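PDB 5IXP: extracellular solute-binding protein family 1 from Kribbella flavida, which probably captures a solute, perhaps a sugar, outside the cell and delivers it to an ABC transporter for uptake. Local coordinates for residues T5-N10 with D57-E62; F12-L17 with W293-E298; R122-R127 with A231-A236; S161-S166 with D210-K215. One frame throughout, in Å; residues are numbered along the deposited sequence.

Overall arrangement
All four contacts are largely buried, but they fall into two clusters at opposite ends of an elongated chain, as expected of a two-lobed solute-binding protein. Interactions 1 and 2 lie together, centres about 13 Å apart, where I6 of the sheet packs on L294 and Y14; the centres of interactions 3 and 4 are about 11 Å apart, joined through W163, which meets F125 and T234. The centres of interactions 1 and 3 are about 38 Å apart. Interactions 1 and 4 pair backbones, the first as parallel strands, the second as two irregular loops sharing a single bridge. Interactions 2 and 3 are apolar: helix-borne side chains pack on a ring in the first and on a corner of the chain in the second, with one water bridging polar atoms in interaction 2.

Interaction 1 of 4, residues T5-N10 with D57-E62; sequences TIATFN and DIEAME
T5, midway along strand 2-8, and D57, just before strand 58-62, grip each other where the two begin to pair. The T5 backbone N gives a nearly straight bond (169°) to D57 OD2, 2.8 Å away on that oxygen's anti lone pair, and in return D57 N donates to T5 OG1 at 3.2 Å. With chi1 at 45°, OG1 sits between the backbone N and the carbonyl carbon of T5, which lets it meet the D57 amide. D57 OD1 is held separately by the hydroxyl of S281. An alanine in place of D57 would probably leave the T5 amide and the S281 hydroxyl without their carboxylate partner.

Regular parallel pairing follows: I58 N bonds to T5 O, A7 N to I58 O at 2.9 Å, and A60 N to A7 O. The carbonyl of I58 is also approached by I6 CA, 3.3 Å from the oxygen. I6 CD1 packs on I58 CG2 on one face of the sheet; on the other, A7 CB touches E59 OE1, while E59 OE2 accepts from the A56 amide. Past the paired residues, F9 CE2 rests 3.7 Å from A60 CB. Strand 2-8 is flanked by strand 28-34 as well as 58-62, which pairs antiparallel with 269-276; helix 284-294 covers the I6 and I58 face, and helix 38-51 the E59 side.

Interaction 2 of 4, residues F12-L17 with W293-E298; sequences FGYSDL and WLTAPE
L294 pushes its forked end into the hollow between Y14 and L17. Its CD2 methyl stands over the middle of the Y14 ring, 4.1 Å from the centroid and 11° off the ring normal, a CH-pi contact. The other methyl, CD1, reaches Y14 CE1 at 4.0 Å, so the two branches divide the ring between centre and rim. On the opposite face of the same ring lies F12 CB, and the tyrosine is thus sandwiched between its own chain and the leucine.

L17 closes the other side of the hollow, its CB 3.9 Å from L294 CD2. The same CB also takes the six-membered end of the W293 indole, with CZ3 3.8 Å away, while W293 CH2 comes to 3.4 Å from L17 O. W293 can extend to this point because CG is anti to its backbone N (chi1 -179°), carrying the six-membered ring to L17.

In the fold, this is where the start of helix 15-24 meets the junction of helices 284-294 and 297-307, in the lobe that holds the chain's N-terminal strand. V303 of helix 297-307 and L275 of strand 269-276 also pack against Y14.

Beyond the apolar surface, Y14 OH lies 2.7 Å from a water that donates to L294 O, where helix 284-294 ends. A leucine in place of Y14 has no flat ring for L294 CD2 to stand over, and would probably leave a gap there and the water without its phenolic partner. T295 CG2 stands at the margin, 4.3 Å from Y14 OH.

Interaction 3 of 4, residues R122-R127 with A231-A236; sequences RDLFAR and AFATMA
L124 and F125 are the two residues of helix 122-127 that meet the bend in segment 231-236. L124 comes first: its CD1 methyl points at the corner of the chain, 4.1 Å from A233 CB and the same distance from F232 O. One methyl therefore lies against a small side chain and a backbone carbonyl together. F154 of helix 144-157 packs on both L124 and A233, adding an aromatic wall to this apolar patch.

F125, the next residue, follows a different path. Its CB points past segment 231-236 rather than at it, but the ring reaches across to the strand, CG being anti to the carbonyl carbon and beside the backbone N (chi1 -87°). CE1 then lies 4.1 Å from A233 CB, so this single methyl is shared by L124 and F125. The same ring carbon is 3.9 Å from A233 O.

The helix directly continues strand 108-121, which pairs antiparallel with strand 232-238, so the contact sets the helix against the corner where the neighbouring strand of the same sheet begins. C119 and C237, joined by a disulfide, tie these two strands together further along.

Farther out on the F125 ring, CZ touches T234 CG2 at 3.7 Å. The methyl meets the edge of the ring, near its plane, and the two side chains cross at about a right angle. T234 turns its OG1 elsewhere, to the hydroxyl of Y147 and the carbonyl of W163. The indole of W163 lies nearly parallel to the F125 ring, and Y120 meets that ring too.

Interaction 4 of 4, residues S161-S166 with D210-K215; sequences SAWFDS and DGLSAK
A single carbonyl, L212 O, accepts from two successive amides and also sits over the centre of an aromatic face. The F164 N bond (3.0 Å) is nearly linear at 165°; W163 N is nearer, 2.8 Å away, but its approach is bent to 136° and comes from above the carbonyl plane. The F164 ring covers this oxygen, which stands 3.6 Å above the ring plane. Its place follows from chi1 (52°), with CG between the backbone N and the carbonyl carbon, folding the phenyl back over segment 210-215. There CE1 touches S213 CB at 3.4 Å and CE2 touches L212 CB.

In the opposite direction, A214 N donates to F164 O at 2.9 Å, completing the bridge between F164 and S213. A162 CB packs against the S213-A214 peptide, 3.4 Å from A214 N. Beyond the pair, D165 binds the indole N-H of W223.

S213 OG takes the K215 amide in an ST turn and also bonds D371. G211, with positive phi, is the C-prime residue of the Schellman motif ending helix 195-209. The arrangement is an isolated beta bridge between two loops, one leaving that helix and the other entering helix 167-175, whose N-cap is S166.

Interaction 1 of 4, residues T5-N10 with D57-E62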
loop_
_atom_site.group_PDB
_atom_site.type_symbol
_atom_site.label_atom_id
_atom_site.label_comp_id
_atom_site.label_asym_id
_atom_site.label_seq_id
_atom_site.Cartn_x
_atom_site.Cartn_y
_atom_site.Cartn_z
ATOM N N THR A 5 19.411 18.210 3.301
ATOM C CA THR A 5 19.530 16.847 2.810
ATOM C C THR A 5 18.154 16.207 2.832
ATOM O O THR A 5 17.352 16.472 3.732
ATOM C CB THR A 5 20.491 16.011 3.659
ATOM O OG1 THR A 5 20.222 16.238 5.050
ATOM C CG2 THR A 5 21.935 16.358 3.348
ATOM N N ILE A 6 17.872 15.385 1.829
ATOM C CA ILE A 6 16.649 14.604 1.791
ATOM C C ILE A 6 17.032 13.165 1.484
ATOM O O ILE A 6 17.774 12.907 0.528
ATOM C CB ILE A 6 15.634 15.163 0.767
ATOM C CG1 ILE A 6 14.440 14.217 0.648
ATOM C CG2 ILE A 6 16.281 15.424 -0.614
ATOM C CD1 ILE A 6 13.243 14.842 -0.106
ATOM N N ALA A 7 16.555 12.233 2.312
ATOM C CA ALA A 7 16.876 10.819 2.157
ATOM C C ALA A 7 15.663 10.111 1.565
ATOM O O ALA A 7 14.584 10.121 2.166
ATOM C CB ALA A 7 17.259 10.189 3.496
ATOM N N THR A 8 15.836 9.521 0.386
ATOM C CA THR A 8 14.784 8.772 -0.282
ATOM C C THR A 8 15.271 7.357 -0.559
ATOM O O THR A 8 16.448 7.029 -0.387
ATOM C CB THR A 8 14.331 9.441 -1.597
ATOM O OG1 THR A 8 15.402 9.442 -2.548
ATOM C CG2 THR A 8 13.870 10.874 -1.350
ATOM N N PHE A 9 14.339 6.517 -0.996
ATOM C CA PHE A 9 14.618 5.121 -1.294
ATOM C C PHE A 9 13.854 4.780 -2.561
ATOM O O PHE A 9 12.874 5.446 -2.904
ATOM C CB PHE A 9 14.204 4.194 -0.128
ATOM C CG PHE A 9 12.778 4.383 0.305
ATOM C CD1 PHE A 9 11.745 3.687 -0.319
ATOM C CD2 PHE A 9 12.460 5.278 1.323
ATOM C CE1 PHE A 9 10.414 3.884 0.066
ATOM C CE2 PHE A 9 11.145 5.475 1.711
ATOM C CZ PHE A 9 10.117 4.785 1.074
ATOM N N ASN A 10 14.306 3.738 -3.258
ATOM C CA ASN A 10 13.759 3.408 -4.572
ATOM C C ASN A 10 13.776 4.671 -5.427
ATOM O O ASN A 10 14.758 5.415 -5.384
ATOM C CB ASN A 10 12.361 2.799 -4.446
ATOM C CG ASN A 10 12.379 1.443 -3.738
ATOM O OD1 ASN A 10 13.358 0.692 -3.831
ATOM N ND2 ASN A 10 11.297 1.125 -3.031
ATOM N N ASP A 57 17.540 16.138 6.720
ATOM C CA ASP A 57 16.544 17.137 7.098
ATOM C C ASP A 57 15.142 16.693 6.724
ATOM O O ASP A 57 14.181 17.009 7.437
ATOM C CB ASP A 57 16.855 18.475 6.436
ATOM C CG ASP A 57 18.200 19.013 6.854
ATOM O OD1 ASP A 57 18.311 19.486 8.004
ATOM O OD2 ASP A 57 19.141 18.947 6.033
ATOM N N ILE A 58 14.995 15.997 5.594
ATOM C CA ILE A 58 13.735 15.365 5.207
ATOM C C ILE A 58 14.009 13.876 5.092
ATOM O O ILE A 58 14.901 13.467 4.339
ATOM C CB ILE A 58 13.189 15.923 3.877
ATOM C CG1 ILE A 58 12.872 17.417 4.009
ATOM C CG2 ILE A 58 11.922 15.133 3.431
ATOM C CD1 ILE A 58 12.596 18.118 2.645
ATOM N N GLU A 59 13.253 13.067 5.833
ATOM C CA GLU A 59 13.377 11.611 5.795
ATOM C C GLU A 59 12.108 11.016 5.201
ATOM O O GLU A 59 11.015 11.201 5.756
ATOM C CB GLU A 59 13.625 11.030 7.196
ATOM C CG GLU A 59 15.024 11.322 7.772
ATOM C CD GLU A 59 16.102 10.372 7.251
ATOM O OE1 GLU A 59 15.757 9.432 6.516
ATOM O OE2 GLU A 59 17.298 10.563 7.589
ATOM N N ALA A 60 12.256 10.267 4.105
ATOM C CA ALA A 60 11.109 9.584 3.532
ATOM C C ALA A 60 10.761 8.354 4.359
ATOM O O ALA A 60 11.631 7.687 4.927
ATOM C CB ALA A 60 11.364 9.172 2.081
HETATM N N MSE A 61 9.471 8.056 4.403
HETATM C CA MSE A 61 8.938 6.968 5.211
HETATM C C MSE A 61 7.812 6.292 4.446
HETATM O O MSE A 61 6.871 6.970 4.006
HETATM C CB MSE A 61 8.422 7.518 6.541
HETATM C CG MSE A 61 8.582 6.621 7.711
HETATM SE SE MSE A 61 8.508 7.676 9.296
HETATM C CE MSE A 61 10.337 8.193 9.608
ATOM N N GLU A 62 7.893 4.973 4.282
ATOM C CA GLU A 62 6.780 4.243 3.690
ATOM C C GLU A 62 5.664 4.071 4.718
ATOM O O GLU A 62 5.905 3.990 5.934
ATOM C CB GLU A 62 7.230 2.874 3.161
ATOM C CG GLU A 62 6.486 2.421 1.903
ATOM C CD GLU A 62 5.373 1.406 2.172
ATOM O OE1 GLU A 62 5.249 0.928 3.312
ATOM O OE2 GLU A 62 4.631 1.073 1.233
#

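Interaction 2 of 4, residues F12-L17 with W293-E298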
loop_
_atom_site.group_PDB
_atom_site.type_symbol
_atom_site.label_atom_id
_atom_site.label_comp_id
_atom_site.label_asym_id
_atom_site.label_seq_id
_atom_site.Cartn_x
_atom_site.Cartn_y
_atom_site.Cartn_z
ATOM N N PHE A 12 11.812 8.104 -6.021
ATOM C CA PHE A 12 10.774 9.091 -5.762
ATOM C C PHE A 12 10.508 9.997 -6.958
ATOM O O PHE A 12 9.481 10.684 -6.976
ATOM C CB PHE A 12 11.142 9.926 -4.528
ATOM C CG PHE A 12 10.725 9.280 -3.231
ATOM C CD1 PHE A 12 11.168 8.015 -2.912
ATOM C CD2 PHE A 12 9.881 9.931 -2.344
ATOM C CE1 PHE A 12 10.787 7.400 -1.727
ATOM C CE2 PHE A 12 9.488 9.327 -1.155
ATOM C CZ PHE A 12 9.940 8.044 -0.854
ATOM N N GLY A 13 11.387 10.008 -7.957
ATOM C CA GLY A 13 11.156 10.837 -9.127
ATOM C C GLY A 13 11.392 12.315 -8.906
ATOM O O GLY A 13 10.875 13.136 -9.673
ATOM N N TYR A 14 12.185 12.680 -7.899
ATOM C CA TYR A 14 12.348 14.073 -7.490
ATOM C C TYR A 14 13.509 14.796 -8.174
ATOM O O TYR A 14 13.676 15.999 -7.947
ATOM C CB TYR A 14 12.570 14.152 -5.979
ATOM C CG TYR A 14 11.361 13.904 -5.106
ATOM C CD1 TYR A 14 11.510 13.779 -3.727
ATOM C CD2 TYR A 14 10.065 13.843 -5.644
ATOM C CE1 TYR A 14 10.419 13.578 -2.895
ATOM C CE2 TYR A 14 8.957 13.632 -4.810
ATOM C CZ TYR A 14 9.151 13.505 -3.435
ATOM O OH TYR A 14 8.082 13.307 -2.587
ATOM N N SER A 15 14.324 14.112 -8.981
ATOM C CA SER A 15 15.576 14.723 -9.444
ATOM C C SER A 15 15.346 16.065 -10.142
ATOM O O SER A 15 16.044 17.050 -9.859
ATOM C CB SER A 15 16.325 13.767 -10.372
ATOM O OG SER A 15 16.777 12.632 -9.648
ATOM N N ASP A 16 14.382 16.126 -11.065
ATOM C CA ASP A 16 14.123 17.404 -11.731
ATOM C C ASP A 16 13.519 18.413 -10.768
ATOM O O ASP A 16 13.748 19.620 -10.910
ATOM C CB ASP A 16 13.178 17.232 -12.924
ATOM C CG ASP A 16 13.729 16.302 -13.982
ATOM O OD1 ASP A 16 14.968 16.253 -14.140
ATOM O OD2 ASP A 16 12.917 15.624 -14.656
ATOM N N LEU A 17 12.741 17.937 -9.793
ATOM C CA LEU A 17 12.093 18.850 -8.863
ATOM C C LEU A 17 13.119 19.585 -8.015
ATOM O O LEU A 17 12.944 20.774 -7.727
ATOM C CB LEU A 17 11.108 18.096 -7.972
ATOM C CG LEU A 17 10.015 17.331 -8.715
ATOM C CD1 LEU A 17 8.969 16.825 -7.743
ATOM C CD2 LEU A 17 9.387 18.210 -9.774
ATOM N N TRP A 293 6.323 21.564 -0.692
ATOM C CA TRP A 293 6.355 21.820 -2.128
ATOM C C TRP A 293 6.492 20.519 -2.918
ATOM O O TRP A 293 5.813 20.324 -3.938
ATOM C CB TRP A 293 7.491 22.786 -2.461
ATOM C CG TRP A 293 7.569 23.108 -3.923
ATOM C CD1 TRP A 293 6.843 24.052 -4.593
ATOM C CD2 TRP A 293 8.413 22.485 -4.896
ATOM N NE1 TRP A 293 7.185 24.058 -5.924
ATOM C CE2 TRP A 293 8.147 23.102 -6.136
ATOM C CE3 TRP A 293 9.371 21.466 -4.838
ATOM C CZ2 TRP A 293 8.798 22.730 -7.310
ATOM C CZ3 TRP A 293 10.029 21.109 -6.002
ATOM C CH2 TRP A 293 9.739 21.742 -7.224
ATOM N N LEU A 294 7.363 19.615 -2.464
ATOM C CA LEU A 294 7.542 18.349 -3.164
ATOM C C LEU A 294 6.255 17.534 -3.206
ATOM O O LEU A 294 6.088 16.697 -4.099
ATOM C CB LEU A 294 8.657 17.525 -2.498
ATOM C CG LEU A 294 10.098 18.024 -2.694
ATOM C CD1 LEU A 294 11.023 17.314 -1.704
ATOM C CD2 LEU A 294 10.590 17.814 -4.137
ATOM N N THR A 295 5.355 17.728 -2.241
ATOM C CA THR A 295 4.119 16.954 -2.187
ATOM C C THR A 295 2.901 17.745 -2.658
ATOM O O THR A 295 1.775 17.246 -2.547
ATOM C CB THR A 295 3.882 16.418 -0.769
ATOM O OG1 THR A 295 3.830 17.511 0.165
ATOM C CG2 THR A 295 5.010 15.455 -0.380
ATOM N N ALA A 296 3.104 18.954 -3.193
ATOM C CA ALA A 296 2.010 19.746 -3.738
ATOM C C ALA A 296 1.469 19.112 -5.025
ATOM O O ALA A 296 2.178 18.369 -5.713
ATOM C CB ALA A 296 2.477 21.180 -4.009
ATOM N N PRO A 297 0.207 19.404 -5.376
ATOM C CA PRO A 297 -0.386 18.778 -6.572
ATOM C C PRO A 297 0.429 18.941 -7.845
ATOM O O PRO A 297 0.569 17.963 -8.590
ATOM C CB PRO A 297 -1.751 19.478 -6.699
ATOM C CG PRO A 297 -2.058 19.994 -5.341
ATOM C CD PRO A 297 -0.768 20.208 -4.616
ATOM N N GLU A 298 0.968 20.137 -8.123
ATOM C CA GLU A 298 1.730 20.321 -9.356
ATOM C C GLU A 298 2.943 19.399 -9.390
ATOM O O GLU A 298 3.297 18.868 -10.450
ATOM C CB GLU A 298 2.157 21.786 -9.522
ATOM C CG GLU A 298 0.999 22.744 -9.828
ATOM C CD GLU A 298 1.449 24.098 -10.383
ATOM O OE1 GLU A 298 2.623 24.486 -10.185
ATOM O OE2 GLU A 298 0.620 24.781 -11.023
HETATM O O HOH W 1 5.659 13.961 -3.572
#

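Interaction 3 of 4, residues R122-R127 with A231-A236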
loop_
_atom_site.group_PDB
_atom_site.type_symbol
_atom_site.label_atom_id
_atom_site.label_comp_id
_atom_site.label_asym_id
_atom_site.label_seq_id
_atom_site.Cartn_x
_atom_site.Cartn_y
_atom_site.Cartn_z
ATOM N N ARG A 122 -8.842 -12.092 -18.214
ATOM C CA ARG A 122 -10.064 -12.147 -19.014
ATOM C C ARG A 122 -10.154 -13.419 -19.852
ATOM O O ARG A 122 -11.264 -13.864 -20.167
ATOM C CB ARG A 122 -10.186 -10.908 -19.903
ATOM C CG ARG A 122 -8.938 -10.515 -20.664
ATOM C CD ARG A 122 -9.124 -9.138 -21.311
ATOM N NE ARG A 122 -10.205 -9.146 -22.293
ATOM C CZ ARG A 122 -11.401 -8.579 -22.130
ATOM N NH1 ARG A 122 -11.703 -7.914 -21.012
ATOM N NH2 ARG A 122 -12.299 -8.669 -23.110
ATOM N N ASP A 123 -9.017 -14.023 -20.216
ATOM C CA ASP A 123 -9.068 -15.290 -20.943
ATOM C C ASP A 123 -9.572 -16.415 -20.050
ATOM O O ASP A 123 -10.414 -17.220 -20.467
ATOM C CB ASP A 123 -7.690 -15.635 -21.516
ATOM C CG ASP A 123 -6.626 -15.778 -20.445
ATOM O OD1 ASP A 123 -6.655 -15.005 -19.471
ATOM O OD2 ASP A 123 -5.752 -16.669 -20.578
ATOM N N LEU A 124 -9.084 -16.477 -18.810
ATOM C CA LEU A 124 -9.570 -17.491 -17.879
ATOM C C LEU A 124 -11.023 -17.235 -17.499
ATOM O O LEU A 124 -11.812 -18.182 -17.384
ATOM C CB LEU A 124 -8.677 -17.542 -16.638
ATOM C CG LEU A 124 -7.201 -17.866 -16.901
ATOM C CD1 LEU A 124 -6.406 -17.954 -15.585
ATOM C CD2 LEU A 124 -7.042 -19.143 -17.740
ATOM N N PHE A 125 -11.401 -15.965 -17.313
ATOM C CA PHE A 125 -12.803 -15.653 -17.045
ATOM C C PHE A 125 -13.689 -16.136 -18.187
ATOM O O PHE A 125 -14.728 -16.770 -17.961
ATOM C CB PHE A 125 -12.991 -14.148 -16.831
ATOM C CG PHE A 125 -12.768 -13.684 -15.405
ATOM C CD1 PHE A 125 -11.771 -14.251 -14.617
ATOM C CD2 PHE A 125 -13.545 -12.659 -14.868
ATOM C CE1 PHE A 125 -11.545 -13.811 -13.317
ATOM C CE2 PHE A 125 -13.336 -12.207 -13.567
ATOM C CZ PHE A 125 -12.332 -12.790 -12.781
ATOM N N ALA A 126 -13.294 -15.837 -19.427
ATOM C CA ALA A 126 -14.101 -16.243 -20.575
ATOM C C ALA A 126 -14.330 -17.750 -20.575
ATOM O O ALA A 126 -15.464 -18.224 -20.729
ATOM C CB ALA A 126 -13.424 -15.801 -21.871
ATOM N N ARG A 127 -13.253 -18.516 -20.376
ATOM C CA ARG A 127 -13.332 -19.970 -20.428
ATOM C C ARG A 127 -14.146 -20.531 -19.270
ATOM O O ARG A 127 -14.701 -21.634 -19.373
ATOM C CB ARG A 127 -11.914 -20.551 -20.435
ATOM C CG ARG A 127 -11.164 -20.264 -21.737
ATOM C CD ARG A 127 -9.661 -20.500 -21.635
ATOM N NE ARG A 127 -9.321 -21.686 -20.848
ATOM C CZ ARG A 127 -8.097 -21.958 -20.388
ATOM N NH1 ARG A 127 -7.082 -21.129 -20.639
ATOM N NH2 ARG A 127 -7.886 -23.055 -19.671
ATOM N N ALA A 231 -1.909 -20.126 -13.329
ATOM C CA ALA A 231 -1.970 -20.491 -11.913
ATOM C C ALA A 231 -3.057 -19.729 -11.150
ATOM O O ALA A 231 -3.704 -20.302 -10.264
ATOM C CB ALA A 231 -0.615 -20.269 -11.248
ATOM N N PHE A 232 -3.253 -18.439 -11.440
ATOM C CA PHE A 232 -4.281 -17.688 -10.716
ATOM C C PHE A 232 -4.939 -16.661 -11.630
ATOM O O PHE A 232 -4.318 -16.153 -12.568
ATOM C CB PHE A 232 -3.720 -16.998 -9.456
ATOM C CG PHE A 232 -2.487 -16.177 -9.704
ATOM C CD1 PHE A 232 -2.582 -14.842 -10.061
ATOM C CD2 PHE A 232 -1.223 -16.741 -9.565
ATOM C CE1 PHE A 232 -1.429 -14.080 -10.283
ATOM C CE2 PHE A 232 -0.072 -15.987 -9.792
ATOM C CZ PHE A 232 -0.180 -14.654 -10.152
ATOM N N ALA A 233 -6.205 -16.339 -11.324
ATOM C CA ALA A 233 -7.043 -15.547 -12.217
ATOM C C ALA A 233 -7.306 -14.118 -11.756
ATOM O O ALA A 233 -7.756 -13.309 -12.578
ATOM C CB ALA A 233 -8.403 -16.236 -12.432
ATOM N N THR A 234 -7.078 -13.787 -10.479
ATOM C CA THR A 234 -7.300 -12.430 -9.981
ATOM C C THR A 234 -6.194 -12.036 -9.006
ATOM O O THR A 234 -5.505 -12.887 -8.435
ATOM C CB THR A 234 -8.639 -12.266 -9.246
ATOM O OG1 THR A 234 -8.572 -12.953 -7.985
ATOM C CG2 THR A 234 -9.817 -12.816 -10.065
HETATM N N MSE A 235 -6.047 -10.727 -8.815
HETATM C CA MSE A 235 -5.224 -10.169 -7.734
HETATM C C MSE A 235 -5.823 -8.872 -7.204
HETATM O O MSE A 235 -6.368 -8.081 -7.981
HETATM C CB MSE A 235 -3.790 -9.871 -8.197
HETATM C CG MSE A 235 -2.862 -11.060 -8.345
HETATM SE SE MSE A 235 -1.040 -10.351 -8.418
HETATM C CE MSE A 235 -0.866 -9.864 -6.503
ATOM N N ALA A 236 -5.711 -8.650 -5.891
ATOM C CA ALA A 236 -5.913 -7.316 -5.348
ATOM C C ALA A 236 -4.743 -6.457 -5.801
ATOM O O ALA A 236 -3.580 -6.832 -5.627
ATOM C CB ALA A 236 -6.012 -7.352 -3.824
#

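Interaction 4 of 4, residues S161-S166 with D210-K215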
loop_
_atom_site.group_PDB
_atom_site.type_symbol
_atom_site.label_atom_id
_atom_site.label_comp_id
_atom_site.label_asym_id
_atom_site.label_seq_id
_atom_site.Cartn_x
_atom_site.Cartn_y
_atom_site.Cartn_z
ATOM N N SER A 161 -6.703 -24.054 -12.346
ATOM C CA SER A 161 -6.393 -22.674 -11.990
ATOM C C SER A 161 -6.901 -22.374 -10.589
ATOM O O SER A 161 -7.862 -22.984 -10.115
ATOM C CB SER A 161 -7.011 -21.672 -12.975
ATOM O OG SER A 161 -6.387 -21.756 -14.242
ATOM N N ALA A 162 -6.246 -21.425 -9.932
ATOM C CA ALA A 162 -6.730 -20.884 -8.675
ATOM C C ALA A 162 -7.350 -19.510 -8.915
ATOM O O ALA A 162 -7.232 -18.917 -9.992
ATOM C CB ALA A 162 -5.599 -20.799 -7.648
ATOM N N TRP A 163 -8.010 -19.005 -7.879
ATOM C CA TRP A 163 -8.689 -17.718 -7.970
ATOM C C TRP A 163 -7.729 -16.563 -7.701
ATOM O O TRP A 163 -7.744 -15.556 -8.423
ATOM C CB TRP A 163 -9.856 -17.707 -6.982
ATOM C CG TRP A 163 -10.802 -16.534 -7.051
ATOM C CD1 TRP A 163 -11.190 -15.734 -6.006
ATOM C CD2 TRP A 163 -11.514 -16.055 -8.205
ATOM N NE1 TRP A 163 -12.099 -14.791 -6.440
ATOM C CE2 TRP A 163 -12.316 -14.969 -7.783
ATOM C CE3 TRP A 163 -11.569 -16.450 -9.549
ATOM C CZ2 TRP A 163 -13.142 -14.266 -8.659
ATOM C CZ3 TRP A 163 -12.395 -15.744 -10.418
ATOM C CH2 TRP A 163 -13.171 -14.673 -9.966
ATOM N N PHE A 164 -6.883 -16.690 -6.678
ATOM C CA PHE A 164 -5.937 -15.643 -6.319
ATOM C C PHE A 164 -4.587 -16.276 -6.004
ATOM O O PHE A 164 -4.471 -17.496 -5.855
ATOM C CB PHE A 164 -6.444 -14.811 -5.130
ATOM C CG PHE A 164 -6.863 -15.630 -3.936
ATOM C CD1 PHE A 164 -5.910 -16.169 -3.072
ATOM C CD2 PHE A 164 -8.216 -15.830 -3.652
ATOM C CE1 PHE A 164 -6.293 -16.916 -1.961
ATOM C CE2 PHE A 164 -8.610 -16.570 -2.542
ATOM C CZ PHE A 164 -7.649 -17.113 -1.691
ATOM N N ASP A 165 -3.557 -15.426 -5.872
ATOM C CA ASP A 165 -2.196 -15.944 -5.780
ATOM C C ASP A 165 -1.868 -16.511 -4.396
ATOM O O ASP A 165 -1.237 -17.566 -4.309
ATOM C CB ASP A 165 -1.181 -14.867 -6.190
ATOM C CG ASP A 165 -1.286 -13.591 -5.359
ATOM O OD1 ASP A 165 -2.384 -13.259 -4.871
ATOM O OD2 ASP A 165 -0.260 -12.906 -5.209
ATOM N N SER A 166 -2.254 -15.849 -3.300
ATOM C CA SER A 166 -1.927 -16.391 -1.981
ATOM C C SER A 166 -2.948 -15.949 -0.942
ATOM O O SER A 166 -3.582 -14.895 -1.070
ATOM C CB SER A 166 -0.511 -15.989 -1.510
ATOM O OG SER A 166 -0.408 -14.605 -1.173
ATOM N N ASP A 210 -11.272 -24.500 -0.261
ATOM C CA ASP A 210 -12.016 -24.634 -1.503
ATOM C C ASP A 210 -11.120 -24.550 -2.733
ATOM O O ASP A 210 -11.635 -24.512 -3.854
ATOM C CB ASP A 210 -13.118 -23.574 -1.573
ATOM C CG ASP A 210 -14.170 -23.754 -0.487
ATOM O OD1 ASP A 210 -14.363 -24.904 -0.036
ATOM O OD2 ASP A 210 -14.805 -22.751 -0.085
ATOM N N GLY A 211 -9.799 -24.534 -2.551
ATOM C CA GLY A 211 -8.882 -24.532 -3.674
ATOM C C GLY A 211 -8.702 -23.192 -4.343
ATOM O O GLY A 211 -8.210 -23.132 -5.473
ATOM N N LEU A 212 -9.075 -22.102 -3.677
ATOM C CA LEU A 212 -9.047 -20.794 -4.322
ATOM C C LEU A 212 -7.661 -20.168 -4.351
ATOM O O LEU A 212 -7.462 -19.198 -5.089
ATOM C CB LEU A 212 -10.028 -19.848 -3.627
ATOM C CG LEU A 212 -11.469 -19.808 -4.162
ATOM C CD1 LEU A 212 -12.001 -21.157 -4.568
ATOM C CD2 LEU A 212 -12.409 -19.126 -3.182
ATOM N N SER A 213 -6.702 -20.695 -3.593
ATOM C CA SER A 213 -5.376 -20.100 -3.493
ATOM C C SER A 213 -4.365 -20.870 -4.328
ATOM O O SER A 213 -4.341 -22.101 -4.313
ATOM C CB SER A 213 -4.889 -20.063 -2.043
ATOM O OG SER A 213 -3.548 -19.595 -1.986
ATOM N N ALA A 214 -3.512 -20.136 -5.034
ATOM C CA ALA A 214 -2.379 -20.753 -5.709
ATOM C C ALA A 214 -1.221 -21.046 -4.764
ATOM O O ALA A 214 -0.265 -21.709 -5.176
ATOM C CB ALA A 214 -1.904 -19.862 -6.858
ATOM N N LYS A 215 -1.287 -20.577 -3.513
ATOM C CA LYS A 215 -0.273 -20.855 -2.489
ATOM C C LYS A 215 1.106 -20.318 -2.871
ATOM O O LYS A 215 2.133 -20.912 -2.522
ATOM C CB LYS A 215 -0.176 -22.355 -2.186
ATOM C CG LYS A 215 -1.508 -23.060 -2.026
ATOM C CD LYS A 215 -1.316 -24.564 -2.143
ATOM C CE LYS A 215 -2.625 -25.302 -2.033
ATOM N NZ LYS A 215 -3.212 -25.119 -0.684
#